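Local coordinates for DUF1460 domain-containing protein (Legionella pneumophila subsp. pneumophila, PDB 2IM9), which is of unknown function but belongs to an N-acetylmuramoyl-L-alanine amidase-like family of the papain-like (CA) peptidase clan, which suggests hydrolysis of amide bonds in cell-wall peptides, at residues G149-T155 / N313-P319; S267-F271 / F281-S285; R56-S61 / V102-A108. All coordinates share one frame; numbering follows the deposited sequence. Where two conformers were deposited one is given.

Interaction 1 of 3, residues G149-T155 / N313-P319; sequences GLLKDIT and NIQVVLP
N313 and D153 meet as amide on carboxylate. ND2 of N313 donates to OD2 of D153 at 2.8 Å, and OD2 lies close to the amide plane. The planes of the two groups stand 84° apart; ND2 approaches OD2 on the syn side, 35° out of the carboxylate plane. The other oxygen, OD1, accepts from both N and OG1 of T155, the backbone bond closing an Asx turn, so three bonds fix the carboxylate. OG1 of T155 in turn receives N of I314 at 2.9 Å, almost in a straight line. This polar knot ends the short antiparallel pairing of strand 151-153 with strand 311-317, in which K152 and V316 form the hydrogen-bonded pair and L151-V317 and D153-Q315 the non-hydrogen-bonded pairs beside it. On the face of K152, a bend at chi3 (61°) lays its chain across L318, CE lying 3.7 Å from CD2 of L318. I154 sends CD1 to CG1 of V316 at 3.7 Å. On the V317 side, L150 runs alongside, its CD1 4.0 Å from CG1 of V317, while CD2 of L151 slants across to CG2 of V317.

Interaction 2 of 3, residues S267-F271 / F281-S285; sequences SHLGF and FRQAS
F271 and R282 exchange two backbone hydrogen bonds, F271 N to R282 O at 2.9 Å and R282 N to F271 O at 2.8 Å, both nearly straight, and form the hydrogen-bonded pair of this antiparallel hairpin. Beyond it the strands diverge, and side chains and water take over. G270 offers no side chain where one would point at the other strand, and the ring of F281 comes up to this backbone, its CE1 3.5 Å from N of G270. With CG anti to its backbone N (chi1 -167°), H268 reaches across: its ND1 comes 3.7 Å from CE2 of F281, the two rings steeply inclined at 85°, while NE2 makes a weak bond of 3.4 Å to O of A284, which sits at the imidazole edge. A water bridges the same gap, donating to O of L269 at 2.7 Å and accepting from N of A284 at 3.1 Å. On the strand of F281, Q283 props the phenyl ring: its CG rests over the ring centre, and its NE2 donates to O of F281 from above the carbonyl plane.

In the next shell, Y299 meets the F281 ring, and its OH and ND1 of H268 share a weak hydrogen bond, while D293 holds NE of R282 in a salt bridge. Helix 95-107 packs on L269 and F271 and begins at C95, which touches H268; a cysteine at a helix start facing a strand histidine is consistent with the layout of papain-like peptidases. Strand 246-254 pairs with the outer edge of 264-275 and strand 290-295 with that of 278-285.

Interaction 3 of 3, residues R56-S61 / V102-A108; sequences RISQIS and VLSLALA
The carbonyl oxygen of A106 is gripped twice by R56. NE of R56 donates to O of A106 at 2.8 Å, in the carbonyl plane and on a lone pair, and NH2 adds a weak bond of 3.2 Å to the same atom. NH2 also reaches O of L105 in a second weak bond, at 3.4 Å. The chain gets there through a bend at chi3 (66°), which turns the guanidinium edge toward these carbonyls. R56 thus donates to carbonyls of the last turn of helix 95-107, where its positive charge is probably complemented by the helix dipole.

Next to this polar end, segments 56-61 and 102-107, inclined at 124° with axes 9.0 Å apart at their closest, pack through small and branched side chains. A106 allows the close approach: CD1 of I60 lies 3.5 Å from its CA, and CG1 of I57 meets its CB at 3.9 Å. The other branch of I60, CG2, leans on CD1 of L105 at 3.8 Å. V102 sets CG2 against CA of S61, whose OG turns inward to its own helix and donates to O of I57 at 2.6 Å, alongside the backbone N of S61.

Helix 27-45 covers the arginine end, where Y42 touches R56 and its OH bonds O of L105. Helix 111-122 backs L105 through F114, and F271 of strand 264-275 packs on I57, V102 and L103.

Along the chain interaction 3 closes first; interaction 1 then opens, and interaction 2 is nested within the loop it closes. The centres lie about 15 to 16 Å apart, and interactions 1 and 2 belong to one antiparallel sheet without touching. The helix pair of interaction 3 joins them: L103 and I57 pack on V317 and L107 on L150 and P319, while V102 and I57 receive the F271 ring and S61 OG probably hydrogen-bonds R282 NH1. Two helices from the N-terminal third are thereby laid mostly against strands from the C-terminal third, an alpha-plus-beta layering that fits the papain-like clan and brings together chain parts far apart in sequence.

Interaction 1 of 3, residues G149-T155 / N313-P319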
ATOM      1  N   GLY A 149      -9.057   1.095  13.059  1.00 23.39           N
ATOM      2  CA  GLY A 149      -9.238  -0.299  13.448  1.00 21.58           C
ATOM      3  C   GLY A 149      -9.195  -1.316  12.332  1.00 20.80           C
ATOM      4  O   GLY A 149      -9.620  -2.463  12.516  1.00 20.83           O
ATOM      5  N   LEU A 150      -8.669  -0.912  11.175  1.00 19.51           N
ATOM      6  CA  LEU A 150      -8.488  -1.846  10.064  1.00 18.66           C
ATOM      7  C   LEU A 150      -7.225  -2.695  10.222  1.00 17.88           C
ATOM      8  O   LEU A 150      -7.260  -3.930   9.992  1.00 17.80           O
ATOM      9  CB  LEU A 150      -8.468  -1.106   8.722  1.00 18.44           C
ATOM     10  CG  LEU A 150      -8.199  -1.993   7.501  1.00 19.55           C
ATOM     11  CD1 LEU A 150      -9.231  -3.112   7.396  1.00 19.71           C
ATOM     12  CD2 LEU A 150      -8.191  -1.155   6.208  1.00 19.66           C
ATOM     13  N   LEU A 151      -6.127  -2.038  10.597  1.00 17.23           N
ATOM     14  CA  LEU A 151      -4.821  -2.697  10.694  1.00 17.05           C
ATOM     15  C   LEU A 151      -4.270  -2.693  12.112  1.00 17.22           C
ATOM     16  O   LEU A 151      -4.569  -1.789  12.916  1.00 16.91           O
ATOM     17  CB  LEU A 151      -3.799  -1.999   9.781  1.00 17.57           C
ATOM     18  CG  LEU A 151      -4.165  -1.879   8.295  1.00 18.69           C
ATOM     19  CD1 LEU A 151      -3.171  -0.973   7.575  1.00 17.55           C
ATOM     20  CD2 LEU A 151      -4.238  -3.261   7.640  1.00 17.58           C
ATOM     21  N   LYS A 152      -3.443  -3.698  12.400  1.00 16.57           N
ATOM     22  CA  LYS A 152      -2.644  -3.735  13.619  1.00 17.67           C
ATOM     23  C   LYS A 152      -1.214  -4.086  13.255  1.00 16.96           C
ATOM     24  O   LYS A 152      -0.994  -5.058  12.556  1.00 16.84           O
ATOM     25  CB  LYS A 152      -3.183  -4.818  14.556  1.00 18.06           C
ATOM     26  CG  LYS A 152      -2.448  -4.922  15.896  1.00 21.65           C
ATOM     27  CD  LYS A 152      -3.176  -5.878  16.857  1.00 21.15           C
ATOM     28  CE  LYS A 152      -3.267  -7.298  16.303  1.00 26.25           C
ATOM     29  NZ  LYS A 152      -3.640  -8.300  17.357  1.00 29.97           N
ATOM     30  N   ASP A 153      -0.256  -3.318  13.765  1.00 16.62           N
ATOM     31  CA  ASP A 153       1.163  -3.579  13.531  1.00 16.88           C
ATOM     32  C   ASP A 153       1.572  -4.677  14.508  1.00 17.22           C
ATOM     33  O   ASP A 153       1.460  -4.503  15.740  1.00 17.75           O
ATOM     34  CB  ASP A 153       1.966  -2.288  13.761  1.00 17.33           C
ATOM     35  CG  ASP A 153       3.433  -2.398  13.342  1.00 18.26           C
ATOM     36  OD1 ASP A 153       4.036  -3.474  13.559  1.00 19.96           O
ATOM     37  OD2 ASP A 153       3.993  -1.396  12.832  1.00 18.92           O
ATOM     38  N   ILE A 154       2.015  -5.807  13.971  1.00 16.75           N
ATOM     39  CA  ILE A 154       2.459  -6.926  14.803  1.00 17.28           C
ATOM     40  C   ILE A 154       3.962  -7.211  14.710  1.00 16.90           C
ATOM     41  O   ILE A 154       4.431  -8.244  15.201  1.00 17.31           O
ATOM     42  CB  ILE A 154       1.650  -8.203  14.517  1.00 17.29           C
ATOM     43  CG1 ILE A 154       1.872  -8.711  13.087  1.00 18.35           C
ATOM     44  CG2 ILE A 154       0.159  -7.945  14.783  1.00 18.63           C
ATOM     45  CD1 ILE A 154       1.671 -10.208  12.975  1.00 19.10           C
ATOM     46  N   THR A 155       4.715  -6.282  14.116  1.00 16.21           N
ATOM     47  CA  THR A 155       6.158  -6.457  13.900  1.00 15.64           C
ATOM     48  C   THR A 155       6.902  -6.915  15.155  1.00 16.27           C
ATOM     49  O   THR A 155       7.674  -7.889  15.109  1.00 15.43           O
ATOM     50  CB  THR A 155       6.785  -5.162  13.344  1.00 16.28           C
ATOM     51  OG1 THR A 155       5.998  -4.709  12.222  1.00 16.13           O
ATOM     52  CG2 THR A 155       8.232  -5.392  12.910  1.00 15.49           C
ATOM     53  N   ASN A 313       8.212  -4.516   7.838  1.00 13.35           N
ATOM     54  CA  ASN A 313       7.161  -4.248   8.825  1.00 13.29           C
ATOM     55  C   ASN A 313       5.998  -5.168   8.493  1.00 13.37           C
ATOM     56  O   ASN A 313       5.735  -5.429   7.317  1.00 12.89           O
ATOM     57  CB  ASN A 313       6.763  -2.756   8.770  1.00 13.40           C
ATOM     58  CG  ASN A 313       5.546  -2.422   9.624  1.00 15.41           C
ATOM     59  OD1 ASN A 313       4.398  -2.644   9.225  1.00 16.37           O
ATOM     60  ND2 ASN A 313       5.789  -1.852  10.783  1.00 14.54           N
ATOM     61  N   ILE A 314       5.321  -5.664   9.535  1.00 13.89           N
ATOM     62  CA  ILE A 314       4.218  -6.616   9.346  0.50 14.35           C
ATOM     63  C   ILE A 314       2.964  -6.108  10.050  1.00 15.02           C
ATOM     64  O   ILE A 314       2.989  -5.790  11.239  1.00 14.56           O
ATOM     65  CB  ILE A 314       4.564  -8.038   9.892  0.50 14.81           C
ATOM     66  CG1 ILE A 314       5.892  -8.568   9.313  0.50 15.34           C
ATOM     67  CG2 ILE A 314       3.451  -9.037   9.565  0.50 15.15           C
ATOM     68  CD1 ILE A 314       7.120  -8.199  10.118  0.50 17.14           C
ATOM     69  N   GLN A 315       1.862  -6.049   9.295  1.00 13.97           N
ATOM     70  CA  GLN A 315       0.560  -5.660   9.829  1.00 15.36           C
ATOM     71  C   GLN A 315      -0.465  -6.727   9.502  1.00 15.18           C
ATOM     72  O   GLN A 315      -0.337  -7.446   8.506  1.00 15.56           O
ATOM     73  CB  GLN A 315       0.114  -4.359   9.195  1.00 15.25           C
ATOM     74  CG  GLN A 315       0.906  -3.164   9.679  1.00 19.05           C
ATOM     75  CD  GLN A 315       0.412  -1.913   9.040  1.00 21.24           C
ATOM     76  OE1 GLN A 315       0.641  -1.687   7.841  1.00 23.43           O
ATOM     77  NE2 GLN A 315      -0.297  -1.092   9.814  1.00 21.74           N
ATOM     78  N   VAL A 316      -1.479  -6.851  10.350  1.00 16.46           N
ATOM     79  CA  VAL A 316      -2.573  -7.782  10.073  1.00 16.41           C
ATOM     80  C   VAL A 316      -3.883  -7.018  10.036  1.00 16.83           C
ATOM     81  O   VAL A 316      -3.981  -5.915  10.566  1.00 16.55           O
ATOM     82  CB  VAL A 316      -2.677  -8.923  11.098  1.00 16.72           C
ATOM     83  CG1 VAL A 316      -1.422  -9.801  11.064  1.00 18.17           C
ATOM     84  CG2 VAL A 316      -2.899  -8.363  12.501  1.00 15.91           C
ATOM     85  N   VAL A 317      -4.864  -7.593   9.355  1.00 17.02           N
ATOM     86  CA  VAL A 317      -6.180  -6.989   9.224  1.00 17.75           C
ATOM     87  C   VAL A 317      -7.005  -7.471  10.414  1.00 18.34           C
ATOM     88  O   VAL A 317      -7.031  -8.666  10.701  1.00 18.83           O
ATOM     89  CB  VAL A 317      -6.852  -7.412   7.903  1.00 17.31           C
ATOM     90  CG1 VAL A 317      -8.336  -6.969   7.850  1.00 18.51           C
ATOM     91  CG2 VAL A 317      -6.073  -6.874   6.718  1.00 18.54           C
ATOM     92  N   LEU A 318      -7.685  -6.547  11.081  1.00 19.01           N
ATOM     93  CA  LEU A 318      -8.406  -6.885  12.315  1.00 20.22           C
ATOM     94  C   LEU A 318      -9.843  -7.392  12.115  1.00 21.33           C
ATOM     95  O   LEU A 318     -10.253  -8.372  12.765  1.00 21.83           O
ATOM     96  CB  LEU A 318      -8.402  -5.692  13.267  1.00 20.46           C
ATOM     97  CG  LEU A 318      -7.063  -5.288  13.869  1.00 21.03           C
ATOM     98  CD1 LEU A 318      -7.223  -3.971  14.628  1.00 20.76           C
ATOM     99  CD2 LEU A 318      -6.517  -6.402  14.765  1.00 22.42           C
ATOM    100  N   PRO A 319     -10.641  -6.704  11.276  1.00 21.99           N
ATOM    101  CA  PRO A 319     -12.015  -7.187  11.081  1.00 22.88           C
ATOM    102  C   PRO A 319     -12.054  -8.669  10.698  1.00 23.97           C
ATOM    103  O   PRO A 319     -11.281  -9.116   9.842  1.00 23.61           O
ATOM    104  CB  PRO A 319     -12.527  -6.324   9.935  1.00 22.49           C
ATOM    105  CG  PRO A 319     -11.754  -5.073  10.056  1.00 22.76           C
ATOM    106  CD  PRO A 319     -10.392  -5.465  10.514  1.00 21.87           C
TER

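Interaction 2 of 3, residues S267-F271 / F281-S285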
ATOM      1  N   SER A 267       9.305   1.708   0.865  1.00 17.21           N
ATOM      2  CA  SER A 267       9.558   1.758  -0.587  1.00 17.56           C
ATOM      3  C   SER A 267       8.647   0.831  -1.388  1.00 17.24           C
ATOM      4  O   SER A 267       8.504   0.989  -2.620  1.00 18.12           O
ATOM      5  CB  SER A 267      11.024   1.406  -0.874  1.00 18.18           C
ATOM      6  OG  SER A 267      11.372   0.161  -0.281  1.00 18.76           O
ATOM      7  N   HIS A 268       8.009  -0.117  -0.704  1.00 15.72           N
ATOM      8  CA  HIS A 268       7.197  -1.136  -1.369  1.00 15.24           C
ATOM      9  C   HIS A 268       6.347  -1.898  -0.353  1.00 15.26           C
ATOM     10  O   HIS A 268       6.615  -1.870   0.855  1.00 15.20           O
ATOM     11  CB  HIS A 268       8.117  -2.124  -2.123  1.00 15.69           C
ATOM     12  CG  HIS A 268       7.401  -3.015  -3.084  1.00 16.72           C
ATOM     13  ND1 HIS A 268       7.636  -4.373  -3.161  1.00 21.56           N
ATOM     14  CD2 HIS A 268       6.467  -2.741  -4.025  1.00 17.71           C
ATOM     15  CE1 HIS A 268       6.860  -4.901  -4.098  1.00 17.97           C
ATOM     16  NE2 HIS A 268       6.146  -3.930  -4.639  1.00 21.97           N
ATOM     17  N   LEU A 269       5.299  -2.546  -0.850  1.00 14.60           N
ATOM     18  CA  LEU A 269       4.462  -3.388   0.006  1.00 15.35           C
ATOM     19  C   LEU A 269       3.684  -4.419  -0.770  1.00 15.17           C
ATOM     20  O   LEU A 269       3.583  -4.349  -1.996  1.00 15.43           O
ATOM     21  CB  LEU A 269       3.546  -2.553   0.915  1.00 16.24           C
ATOM     22  CG  LEU A 269       2.330  -1.857   0.292  1.00 18.14           C
ATOM     23  CD1 LEU A 269       1.406  -1.395   1.411  1.00 17.46           C
ATOM     24  CD2 LEU A 269       2.772  -0.671  -0.490  1.00 21.91           C
ATOM     25  N   GLY A 270       3.123  -5.377  -0.043  1.00 14.97           N
ATOM     26  CA  GLY A 270       2.389  -6.490  -0.660  1.00 14.20           C
ATOM     27  C   GLY A 270       1.879  -7.386   0.451  1.00 14.31           C
ATOM     28  O   GLY A 270       1.914  -6.996   1.631  1.00 14.44           O
ATOM     29  N   PHE A 271       1.429  -8.587   0.090  1.00 13.94           N
ATOM     30  CA  PHE A 271       0.866  -9.524   1.055  1.00 13.77           C
ATOM     31  C   PHE A 271       1.769 -10.723   1.290  1.00 14.11           C
ATOM     32  O   PHE A 271       2.499 -11.149   0.375  1.00 14.71           O
ATOM     33  CB  PHE A 271      -0.482 -10.064   0.561  1.00 13.91           C
ATOM     34  CG  PHE A 271      -1.554  -9.017   0.443  1.00 14.51           C
ATOM     35  CD1 PHE A 271      -2.190  -8.523   1.573  1.00 14.86           C
ATOM     36  CD2 PHE A 271      -1.923  -8.521  -0.805  1.00 15.02           C
ATOM     37  CE1 PHE A 271      -3.189  -7.550   1.469  1.00 14.44           C
ATOM     38  CE2 PHE A 271      -2.922  -7.549  -0.923  1.00 15.22           C
ATOM     39  CZ  PHE A 271      -3.559  -7.062   0.219  1.00 15.60           C
ATOM     40  N   PHE A 281       5.592 -13.567  -1.226  1.00 15.70           N
ATOM     41  CA  PHE A 281       5.336 -12.133  -1.209  1.00 16.30           C
ATOM     42  C   PHE A 281       4.537 -11.875  -2.475  1.00 16.05           C
ATOM     43  O   PHE A 281       5.047 -12.000  -3.597  1.00 16.37           O
ATOM     44  CB  PHE A 281       6.670 -11.394  -1.199  1.00 16.91           C
ATOM     45  CG  PHE A 281       6.573  -9.910  -1.059  1.00 16.83           C
ATOM     46  CD1 PHE A 281       5.626  -9.308  -0.214  1.00 17.41           C
ATOM     47  CD2 PHE A 281       7.514  -9.102  -1.695  1.00 18.59           C
ATOM     48  CE1 PHE A 281       5.593  -7.922  -0.054  1.00 19.06           C
ATOM     49  CE2 PHE A 281       7.481  -7.702  -1.528  1.00 20.62           C
ATOM     50  CZ  PHE A 281       6.519  -7.124  -0.713  1.00 19.10           C
ATOM     51  N   ARG A 282       3.257 -11.571  -2.291  1.00 15.34           N
ATOM     52  CA  ARG A 282       2.363 -11.344  -3.424  1.00 15.44           C
ATOM     53  C   ARG A 282       2.196  -9.845  -3.605  1.00 15.95           C
ATOM     54  O   ARG A 282       1.719  -9.161  -2.717  1.00 15.91           O
ATOM     55  CB  ARG A 282       1.016 -12.014  -3.171  1.00 15.67           C
ATOM     56  CG  ARG A 282       0.028 -11.870  -4.336  1.00 15.78           C
ATOM     57  CD  ARG A 282      -1.180 -12.768  -4.093  1.00 17.01           C
ATOM     58  NE  ARG A 282      -0.845 -14.180  -4.284  1.00 16.51           N
ATOM     59  CZ  ARG A 282      -1.615 -15.182  -3.875  1.00 17.10           C
ATOM     60  NH1 ARG A 282      -2.759 -14.942  -3.243  1.00 18.98           N
ATOM     61  NH2 ARG A 282      -1.233 -16.436  -4.098  1.00 18.50           N
ATOM     62  N   GLN A 283       2.636  -9.323  -4.750  1.00 16.61           N
ATOM     63  CA  GLN A 283       2.640  -7.867  -4.935  1.00 17.52           C
ATOM     64  C   GLN A 283       2.654  -7.470  -6.390  1.00 17.97           C
ATOM     65  O   GLN A 283       2.926  -8.293  -7.261  1.00 17.47           O
ATOM     66  CB  GLN A 283       3.798  -7.162  -4.187  1.00 18.22           C
ATOM     67  CG  GLN A 283       4.992  -8.012  -3.868  1.00 21.79           C
ATOM     68  CD  GLN A 283       5.911  -8.249  -5.063  1.00 25.10           C
ATOM     69  OE1 GLN A 283       6.507  -7.308  -5.611  1.00 25.54           O
ATOM     70  NE2 GLN A 283       6.084  -9.520  -5.423  1.00 26.97           N
ATOM     71  N   ALA A 284       2.304  -6.212  -6.630  1.00 17.42           N
ATOM     72  CA  ALA A 284       2.356  -5.615  -7.952  1.00 18.70           C
ATOM     73  C   ALA A 284       3.781  -5.114  -8.113  1.00 19.74           C
ATOM     74  O   ALA A 284       4.227  -4.213  -7.380  1.00 19.28           O
ATOM     75  CB  ALA A 284       1.343  -4.472  -8.058  1.00 18.67           C
ATOM     76  N   SER A 285       4.489  -5.734  -9.052  1.00 20.70           N
ATOM     77  CA  SER A 285       5.926  -5.566  -9.202  1.00 23.11           C
ATOM     78  C   SER A 285       6.287  -4.804 -10.468  1.00 23.88           C
ATOM     79  O   SER A 285       5.957  -5.247 -11.567  1.00 24.43           O
ATOM     80  CB  SER A 285       6.581  -6.951  -9.232  1.00 23.20           C
ATOM     81  OG  SER A 285       7.943  -6.867  -9.620  1.00 25.65           O
TER
HETATM   82  O   HOH W   1       1.710  -4.772  -3.932  1.00 15.42           O

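Interaction 3 of 3, residues R56-S61 / V102-A108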
ATOM      1  N   ARG A  56     -10.031 -14.881   2.543  1.00 19.41           N
ATOM      2  CA  ARG A  56     -10.585 -13.906   1.585  1.00 18.60           C
ATOM      3  C   ARG A  56      -9.469 -13.102   0.895  1.00 17.86           C
ATOM      4  O   ARG A  56      -9.442 -12.933  -0.326  1.00 16.87           O
ATOM      5  CB  ARG A  56     -11.541 -12.961   2.307  1.00 19.26           C
ATOM      6  CG  ARG A  56     -12.885 -13.606   2.626  1.00 19.97           C
ATOM      7  CD  ARG A  56     -13.823 -12.637   3.341  1.00 21.03           C
ATOM      8  NE  ARG A  56     -14.223 -11.505   2.497  1.00 19.36           N
ATOM      9  CZ  ARG A  56     -15.281 -11.494   1.679  1.00 25.36           C
ATOM     10  NH1 ARG A  56     -16.077 -12.568   1.560  1.00 20.83           N
ATOM     11  NH2 ARG A  56     -15.548 -10.399   0.981  1.00 22.02           N
ATOM     12  N   ILE A  57      -8.554 -12.592   1.706  1.00 17.50           N
ATOM     13  CA  ILE A  57      -7.413 -11.832   1.179  1.00 16.52           C
ATOM     14  C   ILE A  57      -6.608 -12.705   0.234  1.00 17.04           C
ATOM     15  O   ILE A  57      -6.194 -12.246  -0.813  1.00 15.98           O
ATOM     16  CB  ILE A  57      -6.512 -11.298   2.321  1.00 16.14           C
ATOM     17  CG1 ILE A  57      -7.222 -10.194   3.099  1.00 16.07           C
ATOM     18  CG2 ILE A  57      -5.107 -10.830   1.779  1.00 17.33           C
ATOM     19  CD1 ILE A  57      -6.583  -9.882   4.423  1.00 15.60           C
ATOM     20  N   SER A  58      -6.378 -13.971   0.604  1.00 17.45           N
ATOM     21  CA  SER A  58      -5.607 -14.856  -0.267  0.50 17.91           C
ATOM     22  C   SER A  58      -6.321 -15.090  -1.594  1.00 17.95           C
ATOM     23  O   SER A  58      -5.704 -14.998  -2.645  1.00 18.50           O
ATOM     24  CB  SER A  58      -5.283 -16.190   0.421  0.50 18.09           C
ATOM     25  OG  SER A  58      -4.512 -17.028  -0.436  0.50 18.88           O
ATOM     26  N   GLN A  59      -7.621 -15.386  -1.540  1.00 18.26           N
ATOM     27  CA  GLN A  59      -8.394 -15.659  -2.743  1.00 18.65           C
ATOM     28  C   GLN A  59      -8.489 -14.457  -3.658  1.00 18.25           C
ATOM     29  O   GLN A  59      -8.243 -14.570  -4.851  1.00 18.38           O
ATOM     30  CB  GLN A  59      -9.781 -16.163  -2.359  1.00 19.56           C
ATOM     31  CG  GLN A  59      -9.725 -17.584  -1.785  1.00 24.95           C
ATOM     32  CD  GLN A  59     -11.093 -18.141  -1.436  1.00 32.80           C
ATOM     33  OE1 GLN A  59     -12.114 -17.708  -1.983  1.00 36.12           O
ATOM     34  NE2 GLN A  59     -11.119 -19.119  -0.526  1.00 35.44           N
ATOM     35  N   ILE A  60      -8.795 -13.293  -3.085  1.00 17.00           N
ATOM     36  CA  ILE A  60      -8.951 -12.067  -3.882  1.00 17.14           C
ATOM     37  C   ILE A  60      -7.608 -11.592  -4.460  1.00 16.78           C
ATOM     38  O   ILE A  60      -7.510 -11.233  -5.634  1.00 16.78           O
ATOM     39  CB  ILE A  60      -9.625 -10.965  -3.052  1.00 16.59           C
ATOM     40  CG1 ILE A  60     -11.052 -11.403  -2.722  1.00 17.81           C
ATOM     41  CG2 ILE A  60      -9.621  -9.607  -3.800  1.00 17.79           C
ATOM     42  CD1 ILE A  60     -11.680 -10.653  -1.558  1.00 18.15           C
ATOM     43  N   SER A  61      -6.565 -11.604  -3.633  1.00 16.82           N
ATOM     44  CA  SER A  61      -5.249 -11.245  -4.131  1.00 16.37           C
ATOM     45  C   SER A  61      -4.821 -12.183  -5.280  1.00 16.99           C
ATOM     46  O   SER A  61      -4.289 -11.731  -6.289  1.00 16.41           O
ATOM     47  CB  SER A  61      -4.229 -11.204  -2.988  1.00 16.44           C
ATOM     48  OG  SER A  61      -4.113 -12.455  -2.341  1.00 17.61           O
ATOM     49  N   VAL A 102      -7.325  -4.934  -2.915  1.00 13.73           N
ATOM     50  CA  VAL A 102      -7.560  -6.263  -2.334  1.00 13.69           C
ATOM     51  C   VAL A 102      -8.206  -6.164  -0.940  1.00 13.97           C
ATOM     52  O   VAL A 102      -9.212  -6.836  -0.672  1.00 14.80           O
ATOM     53  CB  VAL A 102      -6.274  -7.114  -2.275  1.00 14.82           C
ATOM     54  CG1 VAL A 102      -6.525  -8.385  -1.436  1.00 14.14           C
ATOM     55  CG2 VAL A 102      -5.822  -7.468  -3.697  1.00 12.90           C
ATOM     56  N   LEU A 103      -7.636  -5.326  -0.070  1.00 13.81           N
ATOM     57  CA  LEU A 103      -8.180  -5.155   1.277  1.00 14.64           C
ATOM     58  C   LEU A 103      -9.631  -4.696   1.254  1.00 15.36           C
ATOM     59  O   LEU A 103     -10.467  -5.249   1.972  1.00 14.84           O
ATOM     60  CB  LEU A 103      -7.336  -4.177   2.099  1.00 14.62           C
ATOM     61  CG  LEU A 103      -5.972  -4.711   2.534  1.00 16.06           C
ATOM     62  CD1 LEU A 103      -5.210  -3.604   3.277  1.00 19.83           C
ATOM     63  CD2 LEU A 103      -6.109  -5.986   3.377  1.00 17.04           C
ATOM     64  N   SER A 104      -9.931  -3.701   0.423  1.00 15.55           N
ATOM     65  CA  SER A 104     -11.291  -3.165   0.350  1.00 16.37           C
ATOM     66  C   SER A 104     -12.281  -4.188  -0.208  1.00 16.73           C
ATOM     67  O   SER A 104     -13.412  -4.251   0.269  1.00 17.90           O
ATOM     68  CB  SER A 104     -11.326  -1.856  -0.443  1.00 16.37           C
ATOM     69  OG  SER A 104     -10.451  -0.901   0.147  1.00 16.90           O
ATOM     70  N   LEU A 105     -11.871  -4.994  -1.189  1.00 16.13           N
ATOM     71  CA  LEU A 105     -12.727  -6.097  -1.676  1.00 16.11           C
ATOM     72  C   LEU A 105     -12.944  -7.131  -0.564  1.00 17.05           C
ATOM     73  O   LEU A 105     -14.058  -7.618  -0.369  1.00 17.42           O
ATOM     74  CB  LEU A 105     -12.127  -6.789  -2.913  1.00 16.33           C
ATOM     75  CG  LEU A 105     -12.182  -5.982  -4.222  1.00 14.39           C
ATOM     76  CD1 LEU A 105     -11.180  -6.507  -5.239  1.00 14.55           C
ATOM     77  CD2 LEU A 105     -13.612  -5.997  -4.793  1.00 14.81           C
ATOM     78  N   ALA A 106     -11.880  -7.448   0.168  1.00 16.62           N
ATOM     79  CA  ALA A 106     -11.974  -8.481   1.201  1.00 17.72           C
ATOM     80  C   ALA A 106     -12.867  -8.050   2.349  1.00 18.03           C
ATOM     81  O   ALA A 106     -13.533  -8.881   2.965  1.00 18.85           O
ATOM     82  CB  ALA A 106     -10.578  -8.867   1.721  1.00 16.81           C
ATOM     83  N   LEU A 107     -12.875  -6.752   2.641  1.00 18.38           N
ATOM     84  CA  LEU A 107     -13.647  -6.212   3.743  1.00 19.95           C
ATOM     85  C   LEU A 107     -15.129  -6.043   3.444  1.00 20.15           C
ATOM     86  O   LEU A 107     -15.923  -5.929   4.380  1.00 21.66           O
ATOM     87  CB  LEU A 107     -13.087  -4.854   4.143  1.00 20.44           C
ATOM     88  CG  LEU A 107     -11.753  -4.856   4.878  1.00 24.39           C
ATOM     89  CD1 LEU A 107     -11.338  -3.408   5.015  1.00 27.00           C
ATOM     90  CD2 LEU A 107     -11.895  -5.524   6.241  1.00 26.81           C
ATOM     91  N   ALA A 108     -15.484  -6.049   2.162  1.00 19.31           N
ATOM     92  CA  ALA A 108     -16.835  -5.726   1.706  1.00 18.57           C
ATOM     93  C   ALA A 108     -17.541  -6.952   1.169  1.00 18.60           C
ATOM     94  O   ALA A 108     -16.908  -7.979   0.969  1.00 17.72           O
ATOM     95  CB  ALA A 108     -16.758  -4.651   0.625  1.00 18.38           C
TER